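Long-range contacts in putative immunoglobulin A1 protease (Bacteroides ovatus, PDB 3N6Z), which is of unproven function but is probably a hydrolase related to immunoglobulin A1 proteases, built as a solenoid of stacked parallel strands consistent with a beta-helix: residues Q57-R62 and D85-L90; D78-G83 and I109-C114; I100-D105 and S121-L126; V133-A138 and C171-E176. All coordinates share one frame; numbering follows the deposited sequence. Where two conformers were deposited one is given.

Interaction 1: residues Q57-R62 and D85-L90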
loop_
_atom_site.group_PDB
_atom_site.type_symbol
_atom_site.label_atom_id
_atom_site.label_comp_id
_atom_site.label_asym_id
_atom_site.label_seq_id
_atom_site.Cartn_x
_atom_site.Cartn_y
_atom_site.Cartn_z
ATOM N N GLN A 57 8.457 5.234 21.289
ATOM C CA GLN A 57 7.440 4.209 21.503
ATOM C C GLN A 57 7.152 3.394 20.227
ATOM O O GLN A 57 6.944 2.178 20.295
ATOM C CB GLN A 57 6.180 4.813 22.124
ATOM C CG GLN A 57 6.400 5.346 23.544
ATOM C CD GLN A 57 5.180 5.983 24.164
ATOM O OE1 GLN A 57 4.146 6.051 23.565
ATOM N NE2 GLN A 57 5.331 6.505 25.369
ATOM N N ILE A 58 7.093 4.036 19.072
ATOM C CA ILE A 58 6.861 3.285 17.862
ATOM C C ILE A 58 7.998 2.284 17.600
ATOM O O ILE A 58 7.759 1.177 17.077
ATOM C CB ILE A 58 6.549 4.194 16.622
ATOM C CG1 ILE A 58 5.497 3.538 15.721
ATOM C CG2 ILE A 58 7.780 4.552 15.849
ATOM C CD1 ILE A 58 4.916 4.491 14.677
ATOM N N ARG A 59 9.206 2.627 18.021
ATOM C CA ARG A 59 10.351 1.721 17.923
ATOM C C ARG A 59 10.302 0.575 18.937
ATOM O O ARG A 59 11.050 -0.371 18.799
ATOM C CB ARG A 59 11.655 2.506 18.015
ATOM C CG ARG A 59 11.858 3.387 16.780
ATOM C CD ARG A 59 12.870 4.492 16.983
ATOM N NE ARG A 59 14.168 3.914 17.278
ATOM C CZ ARG A 59 14.850 4.130 18.412
ATOM N NH1 ARG A 59 14.430 5.012 19.331
ATOM N NH2 ARG A 59 15.988 3.492 18.605
ATOM N N ASN A 60 9.403 0.622 19.902
ATOM C CA ASN A 60 9.201 -0.480 20.849
ATOM C C ASN A 60 8.220 -1.538 20.352
ATOM O O ASN A 60 8.091 -2.593 20.972
ATOM C CB ASN A 60 8.778 0.014 22.251
ATOM C CG ASN A 60 9.878 0.811 22.948
ATOM O OD1 ASN A 60 11.079 0.554 22.726
ATOM N ND2 ASN A 60 9.478 1.776 23.794
HETATM N N MSE A 61 7.532 -1.283 19.222
HETATM C CA MSE A 61 6.557 -2.255 18.712
HETATM C C MSE A 61 7.214 -3.632 18.543
HETATM O O MSE A 61 6.615 -4.649 18.880
HETATM C CB MSE A 61 5.954 -1.816 17.386
HETATM C CG MSE A 61 5.102 -0.566 17.477
HETATM SE SE MSE A 61 4.450 0.002 15.754
HETATM C CE MSE A 61 3.267 -1.524 15.417
ATOM N N ARG A 62 8.400 -3.660 17.949
ATOM C CA ARG A 62 9.040 -4.947 17.650
ATOM C C ARG A 62 9.282 -5.788 18.896
ATOM O O ARG A 62 9.273 -7.029 18.845
ATOM C CB ARG A 62 10.343 -4.717 16.916
ATOM C CG ARG A 62 11.368 -3.921 17.672
ATOM C CD ARG A 62 12.635 -4.057 16.817
ATOM N NE ARG A 62 13.318 -2.834 16.525
ATOM C CZ ARG A 62 14.022 -2.577 15.402
ATOM N NH1 ARG A 62 14.087 -3.414 14.321
ATOM N NH2 ARG A 62 14.630 -1.404 15.349
ATOM N N ASP A 85 17.076 5.711 12.233
ATOM C CA ASP A 85 17.861 4.944 11.272
ATOM C C ASP A 85 17.756 3.430 11.445
ATOM O O ASP A 85 18.267 2.675 10.621
ATOM C CB ASP A 85 19.350 5.302 11.430
ATOM C CG ASP A 85 19.662 6.730 11.062
ATOM O OD1 ASP A 85 18.913 7.355 10.299
ATOM O OD2 ASP A 85 20.715 7.201 11.549
ATOM N N ASP A 86 17.139 2.981 12.534
ATOM C CA ASP A 86 17.220 1.551 12.900
ATOM C C ASP A 86 15.982 0.727 12.591
ATOM O O ASP A 86 15.845 -0.401 13.105
ATOM C CB ASP A 86 17.602 1.392 14.404
ATOM C CG ASP A 86 16.517 1.874 15.368
ATOM O OD1 ASP A 86 15.609 2.619 14.965
ATOM O OD2 ASP A 86 16.597 1.546 16.581
ATOM N N TRP A 87 15.066 1.239 11.762
ATOM C CA TRP A 87 13.873 0.445 11.476
ATOM C C TRP A 87 14.204 -0.706 10.544
ATOM O O TRP A 87 14.777 -0.498 9.484
ATOM C CB TRP A 87 12.810 1.293 10.826
ATOM C CG TRP A 87 11.487 0.630 10.810
ATOM C CD1 TRP A 87 10.929 -0.081 9.770
ATOM C CD2 TRP A 87 10.510 0.647 11.848
ATOM N NE1 TRP A 87 9.673 -0.521 10.115
ATOM C CE2 TRP A 87 9.374 -0.047 11.368
ATOM C CE3 TRP A 87 10.456 1.216 13.132
ATOM C CZ2 TRP A 87 8.221 -0.189 12.133
ATOM C CZ3 TRP A 87 9.302 1.066 13.879
ATOM C CH2 TRP A 87 8.217 0.353 13.395
ATOM N N GLN A 88 13.743 -1.891 10.920
ATOM C CA GLN A 88 13.541 -2.964 9.964
ATOM C C GLN A 88 12.080 -3.393 10.141
ATOM O O GLN A 88 11.475 -3.216 11.196
ATOM C CB GLN A 88 14.553 -4.092 10.165
ATOM C CG GLN A 88 16.000 -3.616 9.930
ATOM C CD GLN A 88 17.030 -4.726 10.001
ATOM O OE1 GLN A 88 16.690 -5.891 10.175
ATOM N NE2 GLN A 88 18.290 -4.367 9.831
ATOM N N SER A 89 11.499 -3.919 9.078
ATOM C CA SER A 89 10.077 -4.185 9.069
ATOM C C SER A 89 9.634 -5.090 10.215
ATOM O O SER A 89 10.375 -5.994 10.634
ATOM C CB SER A 89 9.639 -4.737 7.734
ATOM O OG SER A 89 10.127 -6.043 7.533
ATOM N N LEU A 90 8.443 -4.839 10.740
ATOM C CA LEU A 90 8.002 -5.535 11.952
ATOM C C LEU A 90 7.896 -7.038 11.791
ATOM O O LEU A 90 8.258 -7.775 12.709
ATOM C CB LEU A 90 6.667 -4.941 12.416
ATOM C CG LEU A 90 6.736 -3.516 12.932
ATOM C CD1 LEU A 90 5.390 -2.823 12.918
ATOM C CD2 LEU A 90 7.343 -3.533 14.349
HETATM O O HOH W 1 11.432 -4.805 13.541
#

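Interaction 2: residues D78-G83 and I109-C114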
loop_
_atom_site.group_PDB
_atom_site.type_symbol
_atom_site.label_atom_id
_atom_site.label_comp_id
_atom_site.label_asym_id
_atom_site.label_seq_id
_atom_site.Cartn_x
_atom_site.Cartn_y
_atom_site.Cartn_z
ATOM N N ASP A 78 0.219 12.137 16.252
ATOM C CA ASP A 78 1.073 12.028 15.075
ATOM C C ASP A 78 2.478 11.653 15.557
ATOM O O ASP A 78 2.889 12.035 16.647
ATOM C CB ASP A 78 1.178 13.350 14.297
ATOM C CG ASP A 78 -0.129 13.789 13.625
ATOM O OD1 ASP A 78 -1.069 12.967 13.495
ATOM O OD2 ASP A 78 -0.185 14.960 13.246
ATOM N N ILE A 79 3.189 10.902 14.729
ATOM C CA ILE A 79 4.506 10.383 15.058
ATOM C C ILE A 79 5.485 10.850 13.995
ATOM O O ILE A 79 5.313 10.542 12.819
ATOM C CB ILE A 79 4.540 8.848 15.138
ATOM C CG1 ILE A 79 3.426 8.346 16.065
ATOM C CG2 ILE A 79 5.975 8.371 15.578
ATOM C CD1 ILE A 79 3.557 8.722 17.545
ATOM N N ASP A 80 6.499 11.582 14.383
ATOM C CA ASP A 80 7.524 12.023 13.425
ATOM C C ASP A 80 8.769 11.183 13.679
ATOM O O ASP A 80 9.394 11.283 14.743
ATOM C CB ASP A 80 7.806 13.519 13.563
ATOM C CG ASP A 80 8.707 14.049 12.469
ATOM O OD1 ASP A 80 9.512 13.270 11.913
ATOM O OD2 ASP A 80 8.641 15.270 12.196
HETATM N N MSE A 81 9.102 10.357 12.677
HETATM C CA MSE A 81 10.219 9.424 12.739
HETATM C C MSE A 81 11.539 9.986 12.203
HETATM O O MSE A 81 12.496 9.231 11.961
HETATM C CB MSE A 81 9.840 8.123 12.040
HETATM C CG MSE A 81 8.725 7.366 12.775
HETATM SE SE MSE A 81 8.257 5.673 11.954
HETATM C CE MSE A 81 9.873 4.716 12.516
ATOM N N ALA A 82 11.639 11.309 12.074
ATOM C CA ALA A 82 12.896 11.930 11.652
ATOM C C ALA A 82 14.027 11.496 12.562
ATOM O O ALA A 82 13.861 11.424 13.779
ATOM C CB ALA A 82 12.764 13.447 11.627
ATOM N N GLY A 83 15.184 11.222 11.959
ATOM C CA GLY A 83 16.346 10.829 12.719
ATOM C C GLY A 83 16.414 9.387 13.135
ATOM O O GLY A 83 17.402 8.973 13.774
ATOM N N ILE A 109 2.134 9.293 10.455
ATOM C CA ILE A 109 3.513 8.928 10.721
ATOM C C ILE A 109 4.351 9.645 9.661
ATOM O O ILE A 109 4.202 9.390 8.442
ATOM C CB ILE A 109 3.731 7.424 10.637
ATOM C CG1 ILE A 109 2.874 6.683 11.666
ATOM C CG2 ILE A 109 5.230 7.066 10.855
ATOM C CD1 ILE A 109 2.847 5.171 11.525
ATOM N N LYS A 110 5.200 10.554 10.083
ATOM C CA LYS A 110 5.992 11.405 9.184
ATOM C C LYS A 110 7.435 10.944 9.113
ATOM O O LYS A 110 8.024 10.498 10.105
ATOM C CB LYS A 110 5.970 12.879 9.660
ATOM C CG LYS A 110 4.641 13.498 9.799
ATOM C CD LYS A 110 4.730 15.039 9.925
ATOM C CE LYS A 110 5.286 15.695 8.673
ATOM N NZ LYS A 110 4.887 17.148 8.594
ATOM N N ASN A 111 8.039 11.106 7.933
ATOM C CA ASN A 111 9.493 10.942 7.760
ATOM C C ASN A 111 9.985 9.527 8.089
ATOM O O ASN A 111 11.096 9.337 8.583
ATOM C CB ASN A 111 10.245 12.024 8.579
ATOM C CG ASN A 111 9.804 13.424 8.196
ATOM O OD1 ASN A 111 9.617 13.712 7.008
ATOM N ND2 ASN A 111 9.589 14.284 9.185
ATOM N N PHE A 112 9.133 8.540 7.847
ATOM C CA PHE A 112 9.505 7.138 7.994
ATOM C C PHE A 112 10.462 6.718 6.890
ATOM O O PHE A 112 10.195 6.964 5.724
ATOM C CB PHE A 112 8.240 6.264 7.982
ATOM C CG PHE A 112 8.508 4.799 7.813
ATOM C CD1 PHE A 112 9.283 4.125 8.735
ATOM C CD2 PHE A 112 7.939 4.077 6.777
ATOM C CE1 PHE A 112 9.543 2.773 8.591
ATOM C CE2 PHE A 112 8.189 2.701 6.612
ATOM C CZ PHE A 112 8.986 2.051 7.544
ATOM N N LYS A 113 11.592 6.132 7.267
ATOM C CA LYS A 113 12.582 5.618 6.325
ATOM C C LYS A 113 12.910 4.176 6.636
ATOM O O LYS A 113 13.096 3.811 7.797
ATOM C CB LYS A 113 13.901 6.442 6.379
ATOM C CG LYS A 113 13.831 7.868 5.956
ATOM C CD LYS A 113 15.248 8.496 6.029
ATOM N N CYS A 114 13.040 3.355 5.597
ATOM C CA CYS A 114 13.532 1.991 5.756
ATOM C C CYS A 114 14.145 1.513 4.443
ATOM O O CYS A 114 13.456 1.486 3.415
ATOM C CB CYS A 114 12.415 1.043 6.195
ATOM S SG CYS A 114 13.014 -0.664 6.494
HETATM O O HOH W 2 12.507 6.712 10.008
#

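Interaction 3: residues I100-D105 and S121-L126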
loop_
_atom_site.group_PDB
_atom_site.type_symbol
_atom_site.label_atom_id
_atom_site.label_comp_id
_atom_site.label_asym_id
_atom_site.label_seq_id
_atom_site.Cartn_x
_atom_site.Cartn_y
_atom_site.Cartn_z
ATOM N N ILE A 100 -0.761 -8.543 13.493
ATOM C CA ILE A 100 -0.830 -7.172 14.004
ATOM C C ILE A 100 -2.159 -6.524 13.672
ATOM O O ILE A 100 -2.688 -6.671 12.566
ATOM C CB ILE A 100 0.319 -6.299 13.423
ATOM C CG1 ILE A 100 1.684 -6.833 13.851
ATOM C CG2 ILE A 100 0.144 -4.814 13.814
ATOM C CD1 ILE A 100 2.871 -6.229 13.083
ATOM N N ASP A 101 -2.732 -5.858 14.665
ATOM C CA ASP A 101 -3.857 -4.937 14.492
ATOM C C ASP A 101 -3.325 -3.549 14.814
ATOM O O ASP A 101 -2.903 -3.298 15.919
ATOM C CB ASP A 101 -5.048 -5.294 15.395
ATOM C CG ASP A 101 -6.263 -4.484 15.061
ATOM O OD1 ASP A 101 -6.339 -3.343 15.546
ATOM O OD2 ASP A 101 -7.114 -4.966 14.290
ATOM N N PHE A 102 -3.367 -2.659 13.827
ATOM C CA PHE A 102 -2.839 -1.312 13.958
ATOM C C PHE A 102 -3.920 -0.298 13.589
ATOM O O PHE A 102 -4.462 -0.336 12.484
ATOM C CB PHE A 102 -1.615 -1.139 13.042
ATOM C CG PHE A 102 -0.871 0.165 13.259
ATOM C CD1 PHE A 102 -1.270 1.324 12.629
ATOM C CD2 PHE A 102 0.198 0.220 14.142
ATOM C CE1 PHE A 102 -0.603 2.520 12.827
ATOM C CE2 PHE A 102 0.853 1.390 14.374
ATOM C CZ PHE A 102 0.459 2.545 13.693
ATOM N N ASP A 103 -4.230 0.588 14.526
ATOM C CA ASP A 103 -5.180 1.672 14.298
ATOM C C ASP A 103 -4.456 2.997 14.495
ATOM O O ASP A 103 -4.061 3.333 15.603
ATOM C CB ASP A 103 -6.366 1.545 15.265
ATOM C CG ASP A 103 -7.428 2.605 15.048
ATOM O OD1 ASP A 103 -7.371 3.351 14.036
ATOM O OD2 ASP A 103 -8.351 2.653 15.899
ATOM N N GLY A 104 -4.294 3.752 13.425
ATOM C CA GLY A 104 -3.667 5.054 13.520
ATOM C C GLY A 104 -4.558 6.109 14.157
ATOM O O GLY A 104 -4.095 7.198 14.441
ATOM N N ASP A 105 -5.853 5.810 14.279
ATOM C CA ASP A 105 -6.830 6.752 14.843
ATOM C C ASP A 105 -6.741 8.128 14.168
ATOM O O ASP A 105 -6.849 9.163 14.839
ATOM C CB ASP A 105 -6.706 6.860 16.367
ATOM C CG ASP A 105 -7.905 7.561 17.009
ATOM O OD1 ASP A 105 -9.030 7.468 16.459
ATOM O OD2 ASP A 105 -7.710 8.173 18.068
ATOM N N SER A 121 9.791 -1.622 4.681
ATOM C CA SER A 121 8.432 -1.171 4.781
ATOM C C SER A 121 8.095 -1.089 6.268
ATOM O O SER A 121 8.888 -1.498 7.126
ATOM C CB SER A 121 7.452 -2.155 4.113
ATOM O OG SER A 121 7.436 -3.407 4.770
ATOM N N PHE A 122 6.886 -0.606 6.599
ATOM C CA PHE A 122 6.522 -0.515 7.989
ATOM C C PHE A 122 6.323 -1.928 8.581
ATOM O O PHE A 122 7.000 -2.291 9.548
ATOM C CB PHE A 122 5.291 0.392 8.188
ATOM C CG PHE A 122 5.072 0.800 9.620
ATOM C CD1 PHE A 122 5.852 1.774 10.225
ATOM C CD2 PHE A 122 4.074 0.218 10.354
ATOM C CE1 PHE A 122 5.654 2.146 11.563
ATOM C CE2 PHE A 122 3.856 0.607 11.672
ATOM C CZ PHE A 122 4.640 1.581 12.250
ATOM N N PHE A 123 5.430 -2.722 7.989
ATOM C CA PHE A 123 5.032 -4.025 8.535
ATOM C C PHE A 123 5.837 -5.203 7.989
ATOM O O PHE A 123 5.882 -6.262 8.648
ATOM C CB PHE A 123 3.554 -4.306 8.332
ATOM C CG PHE A 123 2.647 -3.374 9.064
ATOM C CD1 PHE A 123 2.567 -3.381 10.443
ATOM C CD2 PHE A 123 1.890 -2.453 8.373
ATOM C CE1 PHE A 123 1.753 -2.500 11.115
ATOM C CE2 PHE A 123 1.041 -1.575 9.027
ATOM C CZ PHE A 123 0.972 -1.604 10.409
ATOM N N GLY A 124 6.374 -5.092 6.758
ATOM C CA GLY A 124 7.049 -6.223 6.120
ATOM C C GLY A 124 6.071 -7.191 5.485
ATOM O O GLY A 124 5.913 -7.202 4.247
ATOM N N VAL A 125 5.387 -7.936 6.335
ATOM C CA VAL A 125 4.274 -8.805 5.959
ATOM C C VAL A 125 3.156 -8.516 6.960
ATOM O O VAL A 125 3.355 -8.743 8.154
ATOM C CB VAL A 125 4.640 -10.311 5.980
ATOM C CG1 VAL A 125 3.380 -11.177 5.755
ATOM C CG2 VAL A 125 5.761 -10.607 4.957
ATOM N N LEU A 126 2.024 -8.001 6.472
ATOM C CA LEU A 126 0.899 -7.660 7.339
ATOM C C LEU A 126 -0.150 -8.781 7.328
ATOM O O LEU A 126 -0.804 -9.010 6.295
ATOM C CB LEU A 126 0.278 -6.317 6.945
ATOM C CG LEU A 126 -0.908 -5.893 7.837
ATOM C CD1 LEU A 126 -0.587 -5.854 9.354
ATOM C CD2 LEU A 126 -1.459 -4.541 7.374
#

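Interaction 4: residues V133-A138 and C171-E176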
loop_
_atom_site.group_PDB
_atom_site.type_symbol
_atom_site.label_atom_id
_atom_site.label_comp_id
_atom_site.label_asym_id
_atom_site.label_seq_id
_atom_site.Cartn_x
_atom_site.Cartn_y
_atom_site.Cartn_z
ATOM N N VAL A 133 -4.419 5.408 9.213
ATOM C CA VAL A 133 -3.107 6.051 9.339
ATOM C C VAL A 133 -2.650 6.606 7.993
ATOM O O VAL A 133 -2.865 5.984 6.949
ATOM C CB VAL A 133 -2.046 5.097 9.962
ATOM C CG1 VAL A 133 -1.684 3.926 9.019
ATOM C CG2 VAL A 133 -0.786 5.857 10.387
ATOM N N GLY A 134 -1.965 7.745 8.033
ATOM C CA GLY A 134 -1.244 8.269 6.894
ATOM C C GLY A 134 0.241 8.239 7.125
ATOM O O GLY A 134 0.698 8.451 8.247
ATOM N N PHE A 135 0.978 7.932 6.065
ATOM C CA PHE A 135 2.437 8.057 6.055
ATOM C C PHE A 135 2.811 9.248 5.188
ATOM O O PHE A 135 2.528 9.257 3.986
ATOM C CB PHE A 135 3.121 6.787 5.513
ATOM C CG PHE A 135 3.055 5.630 6.442
ATOM C CD1 PHE A 135 1.901 4.872 6.557
ATOM C CD2 PHE A 135 4.180 5.265 7.188
ATOM C CE1 PHE A 135 1.860 3.787 7.404
ATOM C CE2 PHE A 135 4.123 4.205 8.051
ATOM C CZ PHE A 135 2.983 3.452 8.169
ATOM N N VAL A 136 3.405 10.276 5.786
ATOM C CA VAL A 136 3.797 11.492 5.076
ATOM C C VAL A 136 5.306 11.518 4.883
ATOM O O VAL A 136 6.066 11.355 5.838
ATOM C CB VAL A 136 3.324 12.748 5.834
ATOM C CG1 VAL A 136 3.924 14.029 5.224
ATOM C CG2 VAL A 136 1.787 12.794 5.919
ATOM N N ASN A 137 5.737 11.687 3.632
ATOM C CA ASN A 137 7.175 11.753 3.298
ATOM C C ASN A 137 7.937 10.529 3.767
ATOM O O ASN A 137 9.011 10.621 4.376
ATOM C CB ASN A 137 7.871 13.020 3.853
ATOM C CG ASN A 137 9.283 13.190 3.287
ATOM O OD1 ASN A 137 9.498 13.016 2.078
ATOM N ND2 ASN A 137 10.260 13.434 4.163
ATOM N N ALA A 138 7.364 9.353 3.514
ATOM C CA ALA A 138 8.053 8.107 3.739
ATOM C C ALA A 138 9.061 7.878 2.625
ATOM O O ALA A 138 8.887 8.328 1.491
ATOM C CB ALA A 138 7.052 6.939 3.796
ATOM N N CYS A 171 -6.267 4.471 4.732
ATOM C CA CYS A 171 -4.877 4.853 4.897
ATOM C C CYS A 171 -4.364 5.603 3.669
ATOM O O CYS A 171 -4.935 5.507 2.587
ATOM C CB CYS A 171 -3.978 3.635 5.158
ATOM S SG CYS A 171 -4.305 2.778 6.695
ATOM N N TYR A 172 -3.241 6.289 3.823
ATOM C CA TYR A 172 -2.594 6.929 2.699
ATOM C C TYR A 172 -1.111 6.987 2.880
ATOM O O TYR A 172 -0.597 6.875 4.007
ATOM C CB TYR A 172 -3.180 8.317 2.432
ATOM C CG TYR A 172 -2.741 9.454 3.345
ATOM C CD1 TYR A 172 -1.659 10.250 3.005
ATOM C CD2 TYR A 172 -3.488 9.800 4.466
ATOM C CE1 TYR A 172 -1.321 11.380 3.772
ATOM C CE2 TYR A 172 -3.145 10.912 5.258
ATOM C CZ TYR A 172 -2.085 11.701 4.890
ATOM O OH TYR A 172 -1.777 12.829 5.634
ATOM N N THR A 173 -0.410 7.145 1.760
ATOM C CA THR A 173 1.028 7.338 1.747
ATOM C C THR A 173 1.457 8.433 0.797
ATOM O O THR A 173 0.839 8.669 -0.257
ATOM C CB THR A 173 1.815 6.059 1.398
ATOM O OG1 THR A 173 1.582 5.732 0.035
ATOM C CG2 THR A 173 1.394 4.875 2.283
ATOM N N THR A 174 2.523 9.100 1.190
ATOM C CA THR A 174 3.257 10.058 0.338
ATOM C C THR A 174 4.739 9.803 0.534
ATOM O O THR A 174 5.163 9.244 1.556
ATOM C CB THR A 174 2.896 11.539 0.637
ATOM O OG1 THR A 174 3.718 12.068 1.695
ATOM C CG2 THR A 174 1.391 11.708 1.010
ATOM N N GLY A 175 5.545 10.225 -0.449
ATOM C CA GLY A 175 6.987 10.024 -0.416
ATOM C C GLY A 175 7.491 9.216 -1.603
ATOM O O GLY A 175 7.170 9.549 -2.744
ATOM N N GLU A 176 8.272 8.178 -1.332
ATOM C CA GLU A 176 8.907 7.395 -2.377
ATOM C C GLU A 176 9.082 5.943 -2.007
ATOM O O GLU A 176 9.369 5.605 -0.854
ATOM C CB GLU A 176 10.265 7.970 -2.772
ATOM C CG GLU A 176 11.298 7.927 -1.671
ATOM C CD GLU A 176 12.697 8.386 -2.089
ATOM O OE1 GLU A 176 12.966 8.560 -3.288
ATOM O OE2 GLU A 176 13.549 8.541 -1.199
#

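Interaction 1: residues Q57-R62 and D85-L90
Arg-59 grips the carboxylate of Asp-86 side-on with two nitrogens. Arg-59 NE bonds to Asp-86 OD1 at 3.0 Å, on the syn lone pair of that oxygen. The second bond, from Arg-59 NH2 to Asp-86 OD2, is 2.9 Å long and nearly straight. The guanidinium and carboxylate planes are turned 39° apart, so the pairing is twisted. Arg-62 NH2 meets Asp-86 O at 2.7 Å, from above the carbonyl plane, and lies 3.8 Å from Asp-86 OD2, a long salt bridge. Water 1 accepts a weak bond from Arg-62 NH1 and donates to Gln-88 O. Below the charges, the Trp-87 ring presents its edge to Ile-58 O, with CZ3 3.6 Å away. CE of the selenomethionine Met-61 touches Leu-90 CD1 at 3.5 Å, brought there by the bend at chi3 (67°).

Farther out, Tyr-13 OH bonds to Arg-62 NE and to Arg-59 O. Trp-87 NE1 bonds to Phe-122 O. Shortening Arg-59 to an alanine would remove both bonds, and the Asp-86 carboxylate would probably be left with the long pairing to Arg-62 and turn more easily. Two arginines thus probably offset the charge of Asp-86 at a partly exposed edge beside buried Trp-87 and Leu-90.

Interaction 2: residues D78-G83 and I109-C114
Ile-79 and Lys-110 are joined by a backbone bond, Lys-110 N to Ile-79 O, of 2.7 Å. A second follows from Met-81 N to Lys-110 O at 2.8 Å. Together they pair strands 79-80 and 107-110 in parallel, Ile-79 beside Ile-109 and Asp-80 beside Lys-110. Strand 79-80 is the outermost of this parallel sheet within the chain.

The polar side-chain bonds centre on Asp-80 OD1. Asn-111 ND2 reaches Asp-80 OD1 at 2.9 Å, from above the carboxylate plane. Ala-82 N, 2.9 Å from Asp-80 OD1, comes from the opposite face and closes an Asx turn. With CG anti to the backbone N (chi1 -172°), the Asp-80 carboxylate lies between these two donors. Asn-111 OD1 bonds in turn to Asn-137 ND2, and Lys-110 NZ forms a salt bridge with Glu-363.

The apolar contacts belong to the selenomethionine Met-81. Met-81 SE lies 3.5 Å from Ile-109 CG2 and 3.7 Å from Phe-112 CD1. The latter is a Met-aromatic contact, oblique to the ring. Ile-58 of helix 55-58 packs on both Met-81 and Ile-109. The corner after the strands is therefore held twice, by a shared carboxylate oxygen on the Asp-80 face and by selenium packing inside.

Interaction 3: residues I100-D105 and S121-L126
The Phe-102 ring receives Phe-122 over one face, where Phe-122 CE2 lies 4.1 Å from Phe-102 CE2. This is a T-shaped pair, with centroids 5.7 Å apart and planes at 72°. Phe-123 also turns its edge to the face of Phe-102, in an offset edge-to-face pair at 73°. Phe-123 CZ comes within 3.7 Å of Phe-102 CB, and Phe-102 CG lies in the plane of the Phe-123 ring at its edge. One face of Phe-123 carries Leu-126 CD1, set toward the rim. The opposite face has Phe-122 CD2 over its centre, 3.5 Å above the plane. Phe-123 is thus sandwiched by two residues of its own segment while its edge serves the strand across.

Strands 100-105 and 125-131 are parallel neighbours, an arrangement consistent with a beta-helix-like solenoid. The aromatic cluster fills the interior where the loop before strand 125-131 turns inward. Phe-102 also packs on Phe-73 and Leu-75 of strand 71-75, so the cluster continues toward the preceding strand.

Aliphatic contacts flank the rings. Ile-100 CD1 touches Phe-123 CD1 at 3.9 Å, and Ile-100 CG2 lies equally near Phe-123 CE1. Leu-126 CD1 is 4.2 Å from Ile-100 CB. Leu-126 CG is anti to the backbone N (chi1 -179°), which carries CD1 toward Ile-100. With an alanine at Phe-123, the Phe-102 and Ile-100 side chains would probably lose their shared partner, and a gap would open between Leu-126 and Phe-122. On the loop, Gly-124 N bonds to Ser-121 OG in an ST motif. Phe-122 stacks on Trp-87.

Interaction 4: residues V133-A138 and C171-E176
Gly-134 CA sits over one face of the Tyr-172 ring, 3.8 Å from its centroid, in a CH-pi contact. This is the tight part of the pairing. A CB on Gly-134 would clash with Tyr-172 CE2, so glycine lets the ring lie flat across the neighbouring strand. The ring arrives there because CG stands between the backbone N and the carbonyl carbon (chi1 78°). Val-136 CG2 touches the phenol end, 3.6 Å from Tyr-172 OH. Tyr-172 OH hydrogen-bonds to Glu-363 N, and the ring stacks on Tyr-205. On the other face of the sheet, Phe-135 CB meets Thr-173 CG2, and the Phe-135 ring packs edge-to-face with Phe-122.

Strands 133-136 and 172-174 run parallel, their axes 4.6 Å apart and only 4° from aligned. They are successive strands of one sheet of the solenoid. Phe-135 N bonds to Tyr-172 O, and Thr-174 N to Phe-135 O, both at 2.8 Å. Past Phe-135 the register shifts by one in a beta bulge, as both chains turn a corner.

The corner is the more solvent-accessible side, and Asn-137 is exposed there. Asn-137 N is met by Thr-174 OG1 at 2.8 Å, an almost straight bond of 173°. Ala-138 N donates to Thr-174 O. Gly-175 has backbone angles that call for glycine, and a CB there would strike Ala-138 O. Glu-176 N bonds to Ala-138 O.

Overall arrangement
Interactions 2 and 4 lie in one parallel sheet, with centres 10 Å apart. They are joined by backbone pairing of strands 107-110 and 133-136, including a probable hydrogen bond of 2.8 Å from Ile-109 N to Gly-134 O. Interaction 3 packs against this sheet, where Phe-122 CG lies 3.7 Å from Phe-135 CZ of interaction 4. Trp-87 ties interaction 1 to the interior: Trp-87 CD1 is 3.4 Å from Phe-112 CE1 of interaction 2. Interactions 1 and 4 do not touch, and their nearest atoms are about 7 Å apart. No catalytic site or ligand can be assigned to these contacts, which are packing within the solenoid and at its N-terminal end.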